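PDB 5KLE: carbohydrate binding module E1, which binds beta-1,4-linked glucans such as the cellulose fragment cellopentaose and probably helps to hold a carbohydrate-active enzyme on its substrate. Local coordinates for residues 25-30 and 84-89; 33-38 and 77-82; 39-44 and 68-73; 43-48 and 91-96; 48-53 and 61-66. All blocks are in the same frame, centred on the assembly; numbering follows the deposited sequence.

Interaction 1 (25-30 and 84-89)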
# COMPACT_ATOMS: atom_id res chain seq x y z
N ALA A 25 -9.81 1.35 0.72
CA ALA A 25 -8.68 2.14 1.20
C ALA A 25 -8.94 3.62 0.99
O ALA A 25 -9.67 4.01 0.06
CB ALA A 25 -7.42 1.76 0.43
N VAL A 26 -8.33 4.45 1.85
CA VAL A 26 -8.47 5.90 1.74
C VAL A 26 -7.15 6.58 2.05
O VAL A 26 -6.30 6.04 2.77
CB VAL A 26 -9.55 6.55 2.66
CG1 VAL A 26 -10.97 6.20 2.25
CG2 VAL A 26 -9.32 6.15 4.02
N ALA A 27 -6.98 7.78 1.49
CA ALA A 27 -5.81 8.59 1.82
C ALA A 27 -5.65 8.73 3.33
O ALA A 27 -6.62 9.05 4.05
CB ALA A 27 -5.94 9.97 1.18
N GLY A 28 -4.40 8.56 3.81
CA GLY A 28 -4.09 8.61 5.23
C GLY A 28 -4.00 7.25 5.90
O GLY A 28 -3.44 7.16 7.01
N ASP A 29 -4.55 6.21 5.28
CA ASP A 29 -4.46 4.88 5.88
C ASP A 29 -3.00 4.44 5.98
O ASP A 29 -2.14 4.89 5.22
CB ASP A 29 -5.21 3.85 5.00
CG ASP A 29 -6.73 3.85 5.21
OD1 ASP A 29 -7.25 4.39 6.21
OD2 ASP A 29 -7.40 3.26 4.32
N CYS A 30 -2.73 3.55 6.95
CA CYS A 30 -1.42 2.95 7.19
C CYS A 30 -1.63 1.44 7.25
O CYS A 30 -2.21 0.94 8.22
CB CYS A 30 -0.87 3.48 8.52
SG CYS A 30 0.71 2.68 8.98
N VAL A 84 -0.63 7.99 0.64
CA VAL A 84 -0.29 9.40 0.71
C VAL A 84 -1.40 10.25 0.12
O VAL A 84 -1.72 11.32 0.64
CB VAL A 84 1.06 9.63 -0.00
CG1 VAL A 84 1.33 11.14 -0.08
CG2 VAL A 84 2.18 8.93 0.78
N SER A 85 -1.98 9.81 -1.00
CA SER A 85 -2.98 10.62 -1.67
C SER A 85 -3.93 9.68 -2.40
O SER A 85 -3.54 8.60 -2.86
CB SER A 85 -2.34 11.60 -2.66
OG SER A 85 -1.65 10.92 -3.69
N ALA A 86 -5.19 10.13 -2.52
CA ALA A 86 -6.27 9.49 -3.30
C ALA A 86 -7.50 10.37 -3.13
O ALA A 86 -7.81 10.77 -2.00
CB ALA A 86 -6.58 8.07 -2.76
N SER A 87 -8.23 10.65 -4.22
CA SER A 87 -9.34 11.60 -4.14
C SER A 87 -10.57 11.06 -3.42
O SER A 87 -11.39 11.87 -2.96
CB SER A 87 -9.78 12.09 -5.52
OG SER A 87 -10.48 11.05 -6.21
N ARG A 88 -10.73 9.74 -3.31
CA ARG A 88 -11.92 9.10 -2.76
C ARG A 88 -11.57 7.65 -2.43
O ARG A 88 -10.53 7.14 -2.86
CB ARG A 88 -13.10 9.14 -3.75
CG ARG A 88 -12.87 8.38 -5.10
CD ARG A 88 -14.04 8.57 -6.13
NE ARG A 88 -14.15 10.01 -6.49
CZ ARG A 88 -13.99 10.53 -7.70
NH1 ARG A 88 -13.84 9.75 -8.80
NH2 ARG A 88 -14.03 11.85 -7.79
N SER A 89 -12.40 7.00 -1.62
CA SER A 89 -12.10 5.62 -1.28
C SER A 89 -12.09 4.73 -2.53
O SER A 89 -12.82 4.96 -3.51
CB SER A 89 -13.09 5.07 -0.24
OG SER A 89 -14.42 4.95 -0.79
O HOH W 1 -9.16 8.90 -0.09

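Interaction 2 (33-38 and 77-82)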
# COMPACT_ATOMS: atom_id res chain seq x y z
N TYR A 33 1.40 -5.09 5.72
CA TYR A 33 1.37 -6.21 4.78
C TYR A 33 2.65 -7.01 4.94
O TYR A 33 3.75 -6.45 4.81
CB TYR A 33 1.28 -5.71 3.32
CG TYR A 33 1.25 -6.84 2.31
CD1 TYR A 33 0.19 -7.73 2.29
CD2 TYR A 33 2.30 -7.03 1.40
CE1 TYR A 33 0.17 -8.79 1.38
CE2 TYR A 33 2.28 -8.10 0.46
CZ TYR A 33 1.21 -8.99 0.48
OH TYR A 33 1.12 -10.04 -0.41
N ASN A 34 2.52 -8.33 5.15
CA ASN A 34 3.69 -9.20 5.20
C ASN A 34 3.98 -9.77 3.80
O ASN A 34 3.14 -10.47 3.23
CB ASN A 34 3.50 -10.32 6.22
CG ASN A 34 4.72 -11.19 6.34
OD1 ASN A 34 4.91 -12.13 5.55
ND2 ASN A 34 5.57 -10.89 7.33
N LYS A 35 5.17 -9.45 3.26
CA LYS A 35 5.67 -10.01 1.99
C LYS A 35 6.64 -11.14 2.28
O LYS A 35 7.75 -10.92 2.80
CB LYS A 35 6.33 -8.94 1.12
CG LYS A 35 6.97 -9.57 -0.12
CD LYS A 35 7.24 -8.58 -1.25
CE LYS A 35 8.43 -7.66 -0.95
NZ LYS A 35 9.76 -8.32 -1.18
N SER A 36 6.23 -12.36 1.96
CA SER A 36 7.03 -13.53 2.29
C SER A 36 8.23 -13.70 1.37
O SER A 36 9.27 -14.20 1.80
CB SER A 36 6.13 -14.77 2.31
OG SER A 36 5.56 -14.97 1.04
N SER A 37 8.12 -13.27 0.11
CA SER A 37 9.14 -13.50 -0.90
C SER A 37 8.78 -12.70 -2.14
O SER A 37 7.70 -12.12 -2.23
CB SER A 37 9.27 -14.99 -1.27
OG SER A 37 8.12 -15.43 -1.99
N GLY A 38 9.70 -12.67 -3.10
CA GLY A 38 9.36 -12.09 -4.38
C GLY A 38 9.30 -10.57 -4.38
O GLY A 38 9.92 -9.89 -3.55
N GLY A 77 9.23 -9.58 4.69
CA GLY A 77 8.78 -9.34 6.06
C GLY A 77 7.61 -8.39 6.15
O GLY A 77 6.87 -8.16 5.18
N ASP A 78 7.44 -7.81 7.34
CA ASP A 78 6.32 -6.90 7.57
C ASP A 78 6.66 -5.54 6.97
O ASP A 78 7.70 -4.95 7.30
CB ASP A 78 6.07 -6.69 9.06
CG ASP A 78 5.47 -7.89 9.75
OD1 ASP A 78 4.83 -8.73 9.09
OD2 ASP A 78 5.59 -7.95 10.99
N LEU A 79 5.76 -5.03 6.14
CA LEU A 79 5.90 -3.72 5.53
C LEU A 79 4.77 -2.84 6.02
O LEU A 79 3.66 -3.33 6.24
CB LEU A 79 5.74 -3.84 3.99
CG LEU A 79 6.86 -4.63 3.30
CD1 LEU A 79 6.44 -4.79 1.84
CD2 LEU A 79 8.20 -3.95 3.38
N TYR A 80 5.04 -1.55 6.19
CA TYR A 80 4.03 -0.57 6.55
C TYR A 80 3.91 0.44 5.41
O TYR A 80 4.88 1.14 5.08
CB TYR A 80 4.35 0.06 7.92
CG TYR A 80 4.32 -1.03 8.98
CD1 TYR A 80 3.09 -1.44 9.56
CD2 TYR A 80 5.46 -1.79 9.27
CE1 TYR A 80 3.05 -2.47 10.45
CE2 TYR A 80 5.39 -2.85 10.17
CZ TYR A 80 4.20 -3.18 10.76
OH TYR A 80 4.20 -4.23 11.64
N ILE A 81 2.73 0.49 4.80
CA ILE A 81 2.49 1.23 3.56
C ILE A 81 1.47 2.34 3.84
O ILE A 81 0.29 2.06 4.14
CB ILE A 81 2.04 0.28 2.45
CG1 ILE A 81 3.05 -0.88 2.37
CG2 ILE A 81 1.90 1.04 1.14
CD1 ILE A 81 2.83 -1.86 1.23
N LYS A 82 1.92 3.60 3.77
CA LYS A 82 1.04 4.75 3.94
C LYS A 82 0.42 5.14 2.60
O LYS A 82 1.14 5.27 1.59
CB LYS A 82 1.80 5.96 4.50
CG LYS A 82 0.85 7.16 4.70
CD LYS A 82 1.44 8.21 5.60
CE LYS A 82 0.38 9.32 5.84
NZ LYS A 82 1.04 10.49 6.44

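Interaction 3 (39-44 and 68-73). With BGC (beta-D-glucopyranose), chain B.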
# COMPACT_ATOMS: atom_id res chain seq x y z
N THR A 39 8.49 -10.05 -5.30
CA THR A 39 8.41 -8.61 -5.57
C THR A 39 7.00 -8.11 -5.26
O THR A 39 6.01 -8.69 -5.74
CB THR A 39 8.76 -8.29 -7.02
OG1 THR A 39 10.10 -8.75 -7.29
CG2 THR A 39 8.69 -6.80 -7.28
N LEU A 40 6.92 -7.04 -4.47
CA LEU A 40 5.63 -6.46 -4.09
C LEU A 40 4.88 -5.90 -5.30
O LEU A 40 5.47 -5.30 -6.20
CB LEU A 40 5.86 -5.33 -3.07
CG LEU A 40 4.63 -4.54 -2.62
CD1 LEU A 40 3.80 -5.44 -1.69
CD2 LEU A 40 5.02 -3.25 -1.88
N GLN A 41 3.55 -6.09 -5.31
CA GLN A 41 2.66 -5.58 -6.35
C GLN A 41 1.46 -4.91 -5.66
O GLN A 41 0.93 -5.44 -4.67
CB GLN A 41 2.13 -6.76 -7.20
CG GLN A 41 3.18 -7.80 -7.58
CD GLN A 41 4.15 -7.35 -8.68
OE1 GLN A 41 3.80 -6.51 -9.52
NE2 GLN A 41 5.33 -7.96 -8.71
N ILE A 42 1.06 -3.72 -6.15
CA ILE A 42 -0.10 -2.96 -5.64
C ILE A 42 -1.05 -2.77 -6.81
O ILE A 42 -0.64 -2.23 -7.85
CB ILE A 42 0.29 -1.60 -5.05
CG1 ILE A 42 1.28 -1.80 -3.89
CG2 ILE A 42 -1.00 -0.84 -4.64
CD1 ILE A 42 1.87 -0.49 -3.35
N GLY A 43 -2.30 -3.23 -6.67
CA GLY A 43 -3.26 -3.21 -7.78
C GLY A 43 -4.61 -2.62 -7.43
O GLY A 43 -5.16 -2.87 -6.36
N SER A 44 -5.18 -1.85 -8.38
CA SER A 44 -6.53 -1.35 -8.21
C SER A 44 -7.15 -1.14 -9.57
O SER A 44 -6.46 -0.78 -10.53
CB SER A 44 -6.54 -0.02 -7.44
OG SER A 44 -7.87 0.46 -7.26
N TRP A 68 -1.77 -2.96 -12.11
CA TRP A 68 -0.79 -3.22 -11.06
C TRP A 68 0.42 -2.30 -11.18
O TRP A 68 0.93 -2.05 -12.28
CB TRP A 68 -0.23 -4.64 -11.23
CG TRP A 68 -1.19 -5.77 -10.94
CD1 TRP A 68 -1.89 -6.51 -11.86
CD2 TRP A 68 -1.53 -6.30 -9.66
NE1 TRP A 68 -2.63 -7.47 -11.22
CE2 TRP A 68 -2.43 -7.37 -9.87
CE3 TRP A 68 -1.14 -5.99 -8.35
CZ2 TRP A 68 -2.96 -8.13 -8.82
CZ3 TRP A 68 -1.66 -6.75 -7.29
CH2 TRP A 68 -2.56 -7.81 -7.54
N THR A 69 0.93 -1.89 -10.02
CA THR A 69 2.24 -1.25 -9.91
C THR A 69 3.19 -2.25 -9.28
O THR A 69 2.93 -2.74 -8.17
CB THR A 69 2.12 -0.02 -9.01
OG1 THR A 69 1.22 0.92 -9.61
CG2 THR A 69 3.48 0.64 -8.86
N THR A 70 4.31 -2.52 -9.96
CA THR A 70 5.37 -3.33 -9.39
C THR A 70 6.29 -2.44 -8.56
O THR A 70 6.69 -1.35 -9.02
CB THR A 70 6.15 -4.02 -10.51
OG1 THR A 70 5.25 -4.87 -11.22
CG2 THR A 70 7.30 -4.84 -9.98
N VAL A 71 6.60 -2.86 -7.32
CA VAL A 71 7.47 -2.07 -6.44
C VAL A 71 8.76 -2.86 -6.20
O VAL A 71 8.83 -3.72 -5.31
CB VAL A 71 6.77 -1.73 -5.12
CG1 VAL A 71 7.68 -0.85 -4.24
CG2 VAL A 71 5.42 -1.04 -5.37
N ALA A 72 9.80 -2.57 -6.98
CA ALA A 72 11.09 -3.20 -6.75
C ALA A 72 11.70 -2.69 -5.45
O ALA A 72 11.39 -1.60 -4.96
CB ALA A 72 12.05 -2.92 -7.92
N ASN A 73 12.51 -3.53 -4.84
CA ASN A 73 13.31 -3.13 -3.69
C ASN A 73 12.49 -2.95 -2.41
O ASN A 73 12.93 -2.27 -1.48
CB ASN A 73 14.14 -1.87 -3.97
CG ASN A 73 14.95 -1.97 -5.25
OD1 ASN A 73 15.54 -3.02 -5.55
ND2 ASN A 73 14.98 -0.89 -6.02
C2 BGC B . -1.42 -11.26 -13.81
C3 BGC B . -2.46 -10.13 -13.61
C4 BGC B . -3.60 -10.57 -12.69
C5 BGC B . -3.03 -11.22 -11.46
C6 BGC B . -4.00 -11.97 -10.54
C1 BGC B . -0.99 -11.80 -12.48
O2 BGC B . -0.26 -10.75 -14.39
O3 BGC B . -2.97 -9.76 -14.86
O4 BGC B . -4.38 -9.44 -12.39
O5 BGC B . -2.10 -12.20 -11.79
O6 BGC B . -3.38 -12.61 -9.51
O HOH W 2 9.61 -5.87 -3.82

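Interaction 4 (43-48 and 91-96). With BGC (beta-D-glucopyranose), chain C; BGC (beta-D-glucopyranose), chain D.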
# COMPACT_ATOMS: atom_id res chain seq x y z
N GLY A 43 -2.30 -3.23 -6.67
CA GLY A 43 -3.26 -3.21 -7.78
C GLY A 43 -4.61 -2.62 -7.43
O GLY A 43 -5.16 -2.87 -6.36
N SER A 44 -5.18 -1.85 -8.38
CA SER A 44 -6.53 -1.35 -8.21
C SER A 44 -7.15 -1.14 -9.57
O SER A 44 -6.46 -0.78 -10.53
CB SER A 44 -6.54 -0.02 -7.44
OG SER A 44 -7.87 0.46 -7.26
N TRP A 45 -8.48 -1.29 -9.63
CA TRP A 45 -9.25 -1.18 -10.88
C TRP A 45 -10.39 -0.18 -10.73
O TRP A 45 -11.28 -0.10 -11.61
CB TRP A 45 -9.71 -2.56 -11.39
CG TRP A 45 -8.51 -3.33 -11.83
CD1 TRP A 45 -8.03 -3.43 -13.09
CD2 TRP A 45 -7.60 -4.06 -10.98
NE1 TRP A 45 -6.86 -4.17 -13.10
CE2 TRP A 45 -6.57 -4.56 -11.81
CE3 TRP A 45 -7.55 -4.32 -9.61
CZ2 TRP A 45 -5.51 -5.32 -11.31
CZ3 TRP A 45 -6.48 -5.08 -9.11
CH2 TRP A 45 -5.47 -5.54 -9.95
N THR A 46 -10.43 0.57 -9.62
CA THR A 46 -11.53 1.53 -9.40
C THR A 46 -11.40 2.77 -10.30
O THR A 46 -12.38 3.51 -10.45
CB THR A 46 -11.55 1.97 -7.92
OG1 THR A 46 -11.41 0.82 -7.06
CG2 THR A 46 -12.89 2.70 -7.54
N GLY A 47 -10.21 3.05 -10.84
CA GLY A 47 -10.00 4.24 -11.66
C GLY A 47 -9.54 5.46 -10.91
O GLY A 47 -9.42 6.55 -11.51
N VAL A 48 -9.26 5.33 -9.62
CA VAL A 48 -8.87 6.44 -8.75
C VAL A 48 -7.36 6.40 -8.59
O VAL A 48 -6.81 5.40 -8.14
CB VAL A 48 -9.59 6.27 -7.41
CG1 VAL A 48 -9.10 7.31 -6.41
CG2 VAL A 48 -11.09 6.41 -7.58
N ASN A 91 -10.90 0.45 -4.07
CA ASN A 91 -10.58 -0.93 -3.68
C ASN A 91 -9.19 -1.28 -4.20
O ASN A 91 -8.92 -1.15 -5.40
CB ASN A 91 -11.58 -1.93 -4.25
CG ASN A 91 -12.93 -1.83 -3.59
OD1 ASN A 91 -13.05 -1.44 -2.42
ND2 ASN A 91 -13.96 -2.27 -4.32
N VAL A 92 -8.32 -1.76 -3.31
CA VAL A 92 -6.93 -2.03 -3.64
C VAL A 92 -6.57 -3.42 -3.13
O VAL A 92 -7.16 -3.89 -2.16
CB VAL A 92 -6.00 -0.95 -3.04
CG1 VAL A 92 -5.96 -1.07 -1.52
CG2 VAL A 92 -4.60 -1.03 -3.65
N LYS A 93 -5.60 -4.08 -3.79
CA LYS A 93 -5.00 -5.29 -3.22
C LYS A 93 -3.49 -5.25 -3.30
O LYS A 93 -2.92 -4.63 -4.20
CB LYS A 93 -5.54 -6.60 -3.79
CG LYS A 93 -5.50 -6.69 -5.30
CD LYS A 93 -6.12 -8.03 -5.68
CE LYS A 93 -6.42 -8.17 -7.13
NZ LYS A 93 -7.05 -9.52 -7.39
N PHE A 94 -2.86 -5.87 -2.30
CA PHE A 94 -1.41 -6.07 -2.27
C PHE A 94 -1.12 -7.54 -2.52
O PHE A 94 -1.86 -8.42 -2.05
CB PHE A 94 -0.83 -5.68 -0.90
CG PHE A 94 -1.02 -4.22 -0.52
CD1 PHE A 94 -1.44 -3.26 -1.44
CD2 PHE A 94 -0.77 -3.83 0.79
CE1 PHE A 94 -1.62 -1.90 -1.05
CE2 PHE A 94 -0.93 -2.49 1.18
CZ PHE A 94 -1.36 -1.52 0.26
N ASP A 95 -0.04 -7.83 -3.26
CA ASP A 95 0.34 -9.19 -3.61
C ASP A 95 1.86 -9.23 -3.77
O ASP A 95 2.55 -8.20 -3.61
CB ASP A 95 -0.41 -9.66 -4.88
CG ASP A 95 -0.70 -11.17 -4.92
OD1 ASP A 95 0.10 -11.99 -4.42
OD2 ASP A 95 -1.74 -11.56 -5.52
N ASN A 96 2.40 -10.40 -4.09
CA ASN A 96 3.84 -10.53 -4.29
C ASN A 96 4.07 -11.78 -5.11
O ASN A 96 3.38 -12.80 -4.91
CB ASN A 96 4.63 -10.59 -2.95
CG ASN A 96 4.15 -11.70 -2.03
OD1 ASN A 96 3.17 -11.53 -1.32
ND2 ASN A 96 4.85 -12.84 -2.01
C2 BGC C . -6.29 -9.14 -11.09
C3 BGC C . -7.78 -8.96 -11.13
C4 BGC C . -8.15 -7.94 -12.20
C5 BGC C . -7.59 -8.35 -13.50
C6 BGC C . -7.70 -7.26 -14.53
C1 BGC C . -5.78 -9.50 -12.48
O2 BGC C . -5.96 -10.14 -10.14
O3 BGC C . -8.21 -8.54 -9.85
O4 BGC C . -9.48 -7.91 -12.37
O5 BGC C . -6.21 -8.59 -13.41
O6 BGC C . -6.84 -7.56 -15.58
C2 BGC D . -11.24 -6.57 -13.03
C3 BGC D . -12.15 -5.42 -12.49
C4 BGC D . -12.48 -5.66 -11.07
C5 BGC D . -11.25 -5.97 -10.20
C6 BGC D . -11.76 -6.27 -8.83
C1 BGC D . -10.09 -6.75 -12.07
O2 BGC D . -10.69 -6.44 -14.30
O3 BGC D . -13.42 -5.56 -13.07
O4 BGC D . -13.24 -4.62 -10.50
O5 BGC D . -10.59 -7.04 -10.81
O6 BGC D . -10.78 -7.05 -8.13
O HOH W 3 -9.96 -2.60 -7.48

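Interaction 5 (48-53 and 61-66)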
# COMPACT_ATOMS: atom_id res chain seq x y z
N VAL A 48 -9.26 5.33 -9.62
CA VAL A 48 -8.87 6.44 -8.75
C VAL A 48 -7.36 6.40 -8.59
O VAL A 48 -6.81 5.40 -8.14
CB VAL A 48 -9.59 6.27 -7.41
CG1 VAL A 48 -9.10 7.31 -6.41
CG2 VAL A 48 -11.09 6.41 -7.58
N ALA A 49 -6.67 7.46 -8.98
CA ALA A 49 -5.22 7.48 -8.81
C ALA A 49 -4.83 7.52 -7.34
O ALA A 49 -5.49 8.18 -6.52
CB ALA A 49 -4.65 8.73 -9.49
N SER A 50 -3.75 6.82 -7.00
CA SER A 50 -3.27 6.79 -5.61
C SER A 50 -1.74 6.82 -5.55
O SER A 50 -1.05 6.54 -6.53
CB SER A 50 -3.82 5.54 -4.87
OG SER A 50 -3.42 4.34 -5.51
N SER A 51 -1.21 7.18 -4.37
CA SER A 51 0.24 7.14 -4.16
C SER A 51 0.55 6.67 -2.74
O SER A 51 -0.27 6.82 -1.83
CB SER A 51 0.90 8.48 -4.45
OG SER A 51 0.58 9.45 -3.48
N TYR A 52 1.76 6.13 -2.56
CA TYR A 52 2.15 5.42 -1.35
C TYR A 52 3.61 5.67 -0.98
O TYR A 52 4.47 5.87 -1.85
CB TYR A 52 2.06 3.88 -1.55
CG TYR A 52 0.74 3.42 -2.15
CD1 TYR A 52 -0.30 2.93 -1.32
CD2 TYR A 52 0.48 3.55 -3.53
CE1 TYR A 52 -1.52 2.56 -1.86
CE2 TYR A 52 -0.78 3.20 -4.07
CZ TYR A 52 -1.75 2.66 -3.22
OH TYR A 52 -3.01 2.32 -3.74
N ASN A 53 3.89 5.60 0.31
CA ASN A 53 5.26 5.54 0.85
C ASN A 53 5.37 4.31 1.74
O ASN A 53 4.52 4.10 2.62
CB ASN A 53 5.59 6.74 1.74
CG ASN A 53 5.71 8.05 0.98
OD1 ASN A 53 5.96 8.07 -0.22
ND2 ASN A 53 5.56 9.18 1.70
N ILE A 61 5.57 5.83 -4.61
CA ILE A 61 4.96 4.84 -5.49
C ILE A 61 3.63 5.38 -5.99
O ILE A 61 2.85 5.93 -5.22
CB ILE A 61 4.72 3.55 -4.67
CG1 ILE A 61 6.01 3.00 -4.05
CG2 ILE A 61 3.98 2.48 -5.49
CD1 ILE A 61 5.74 2.22 -2.79
N THR A 62 3.31 5.17 -7.27
CA THR A 62 2.03 5.62 -7.82
C THR A 62 1.29 4.47 -8.47
O THR A 62 1.89 3.53 -9.01
CB THR A 62 2.20 6.76 -8.85
OG1 THR A 62 3.04 6.33 -9.95
CG2 THR A 62 2.82 7.97 -8.19
N ASN A 63 -0.05 4.57 -8.48
CA ASN A 63 -0.90 3.64 -9.20
C ASN A 63 -2.03 4.41 -9.87
O ASN A 63 -2.63 5.32 -9.26
CB ASN A 63 -1.47 2.60 -8.21
CG ASN A 63 -2.37 1.56 -8.90
OD1 ASN A 63 -3.59 1.76 -9.07
ND2 ASN A 63 -1.77 0.44 -9.32
N THR A 64 -2.32 4.08 -11.13
CA THR A 64 -3.34 4.79 -11.92
C THR A 64 -4.78 4.42 -11.59
O THR A 64 -5.69 5.15 -12.03
CB THR A 64 -3.16 4.47 -13.41
OG1 THR A 64 -3.28 3.04 -13.61
CG2 THR A 64 -1.81 4.93 -13.89
N GLY A 65 -5.03 3.33 -10.86
CA GLY A 65 -6.37 2.82 -10.70
C GLY A 65 -6.83 1.89 -11.80
O GLY A 65 -8.02 1.57 -11.85
N ASN A 66 -5.93 1.44 -12.69
CA ASN A 66 -6.33 0.59 -13.82
C ASN A 66 -5.38 -0.59 -14.00
O ASN A 66 -5.21 -1.08 -15.13
CB ASN A 66 -6.42 1.41 -15.12
CG ASN A 66 -7.39 2.60 -14.99
OD1 ASN A 66 -6.98 3.76 -15.03
ND2 ASN A 66 -8.66 2.29 -14.81
O HOH W 4 -5.04 3.39 -7.37

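Interaction 1 (25-30 and 84-89)
V26 meets S89 through its CG1 methyl, which abuts S89 CB at 3.5 Å, tighter than ordinary carbon-carbon contact. The methyl comes from alongside, because CG1 stands anti to the carbonyl carbon of V26 (chi1 -70°) and so leans past the backbone N toward the 84-89 segment. A second apolar touch lies further along, where the CB of A27 points at the other segment and comes within 4.4 Å of A86 CB.

The polar links across the contact are weak or indirect. S89 CA approaches A25 O at 3.2 Å in a CA-H...O contact, and one water bridges the segments, accepting from A27 N and donating to A86 O.

The 25-30 segment is the connection between two sheets of a beta-sandwich: A25 ends strand 23-25 of one, and C30 opens strand 30-35 of the other. V26 to D29 form a type II beta turn, closed by the bond from D29 N to V26 O at 3.1 Å, with G28 taking the positive phi that this turn wants. On the other side, V84 and S85 form a classic beta bulge opposite S51, whose OG also pairs with S85 OG.

Within the turn, D29 folds its carboxylate back on the chain. D29 OD2 accepts from V26 N at 2.9 Å, the N-H arriving from well above the carboxylate plane (54° out of it). The same oxygen forms a salt bridge with K15, while OD1 accepts from N14 ND2 and C30 is tied by a disulfide to C8.

Interaction 2 (33-38 and 77-82)
Y33 and L79 face each other as a hydrogen-bonded pair where strands 30-35 and 77-86 run antiparallel in one sheet of the beta-sandwich. Y33 N gives to L79 O, and L79 N gives back to Y33 O at 2.8 Å. A second hydrogen-bonded pair, K35 with G77, follows past N34 and D78; its shorter bond, G77 N to K35 O, is 2.7 Å.

The packed side is the face that carries Y33, K35 and L79, turned toward L40 of the other sheet. L79 CB rests on Y33 O at 3.4 Å, and its CD1 methyl reaches K35 CB at 4.2 Å. Y33 sends its hydroxyl across to N96 OD1. The lysine chain starts out extended, then bends at its last two torsions, which carries K35 NZ away from strand 77-86 and back to G38 O at 2.8 Å; N76 OD1 and A74 O also take bonds from this ammonium.

N34 and D78 occupy the opposite, solvent-exposed face, a non-hydrogen-bonded pair joined through their side chains. The amide and carboxylate planes stand 80° apart. N34 ND2 gives a nearly straight N-H (174°) to D78 OD1 at 2.9 Å, with the oxygen in the plane of the amide but the donor above the plane of the carboxylate.

Interaction 3 (39-44 and 68-73)
W68 lies against G43 and Q41 across two antiparallel strands, its CB 4.2 Å from I42 O. Beyond CB, CG is anti to the carbonyl carbon (chi1 -69°), swinging the ring over strand 40-44. CE3 of W68 comes 3.4 Å from G43 N, and G43 CA lies over the rim of one ring face, a place that a residue without a side chain leaves available. CZ3 continues past Q41 CB. On the other edge W68 NE1 points at the sugar, giving a bond to O4 of the chain B glucose at 2.9 Å that is almost straight (176°) and in the ring plane. Strands 40-44 and 67-71 are neighbours in the four-stranded antiparallel sheet of the sandwich. Its face bearing W68 and Q41 contributes to the glycan pocket; W45 and W97 set their rings edge-to-face with W68, and E22 and K93 complete the pocket.

Further along the same face, T70 OG1 donates to Q41 OE1 at 2.8 Å, in the carbonyl plane and on a lone pair. The opposite face is largely apolar: L40 CD2 lies beside V71 CB at 4.0 Å, while I42 CD1 meets V71 CG2; T69, on the same face, turns its OG1 to T62 O. I42 and T69 also exchange two backbone bonds.

Interaction 4 (43-48 and 91-96)
N91 O is gripped by two groups: S44 OG donates to it at 2.7 Å, and a water that accepts from W45 N donates to the same oxygen. The serine hydroxyl gets there with OG anti to its own backbone N (chi1 -179°). Next to it N91 N donates a hydrogen bond to T46 OG1 at 3.1 Å, so the turn after strand 40-44 is pinned to the start of the neighbouring strand 90-96. In the sheet proper G43 and K93 form a hydrogen-bonded antiparallel pair, and V92 CG2 comes 3.3 Å from G43 O.

W45 and K93 are two of the residues that line the glycan pocket. One face of the W45 indole lies under two consecutive glucoses: C4 of the chain C sugar and C1 of the chain D sugar are each 3.7 Å above the ring plane, toward its rim. The placing fits CH-pi stacking on an aromatic platform, as in many carbohydrate-binding modules. K93, extended beyond CG, passes W45 CZ3 with CE at 3.7 Å and ends with NZ between two hydroxyls of the chain C glucose, O3 at 2.9 Å and O2 at 3.0 Å. E22 OE1 also hydrogen-bonds the glycan.

The chemistry thus combines an apolar surface for the sugar's C-H groups with an ammonium that hydrogen-bonds neighbouring hydroxyls, consistent with recognition of a beta-glucan chain.

Interaction 5 (48-53 and 61-66)
Strands 50-54 and 61-63 form an antiparallel beta hairpin, their short axes 4.6 Å apart and 156° between their directions, with S50-N63 and Y52-I61 as hydrogen-bonded pairs either side of the non-hydrogen-bonded S51-T62. Each of those two pairs exchanges both backbone bonds, the one from I61 N to Y52 O being the most bent (137°).

On the inner face Y52 and I61 cross at about a right angle. Y52 CB and I61 CB are 4.1 Å apart. The tyrosine ring has I61 O and N63 CB at its edge. With CG anti to the carbonyl carbon (chi1 -50°), the ring reaches back along its own strand, and Y52 OH gives a hydrogen bond to S50 OG at 2.7 Å. On the other face S51 CB approaches T62 CG2.

At the end away from the connecting loop, N63 turns the chain after strand 61-63. N63 OD1 accepts from G65 N at 2.8 Å, an Asx turn, and N63 ND2 reaches T69 OG1 and G67 O. T64 OG1 forms an ST turn with N66 N. One water joins these parts: it donates to V48 O and to N63 OD1 and accepts from S50 OG at 2.6 Å.

Overall arrangement
Interactions 2 and 5 belong to one sheet of the sandwich, interaction 2 using strand 77-86 and interaction 5 its neighbour 50-54; interactions 3 and 4 belong to the other, sharing G43 and S44 of strand 40-44. Interaction 5 is the most buried: Y52 packs on I81 within its sheet and on I42 and V92 of the other, while L40 of interaction 3 crosses to Y33 and L79. Interaction 1 is a surface contact of a linking turn, held by small apolar touches and a water, where the others rest on regular strand pairing. Largely apolar side chains, with some polar groups such as Y52 OH and S50 OG, lie between the sheets, while interactions 3 and 4 turn tryptophans and a lysine outward to the glycan.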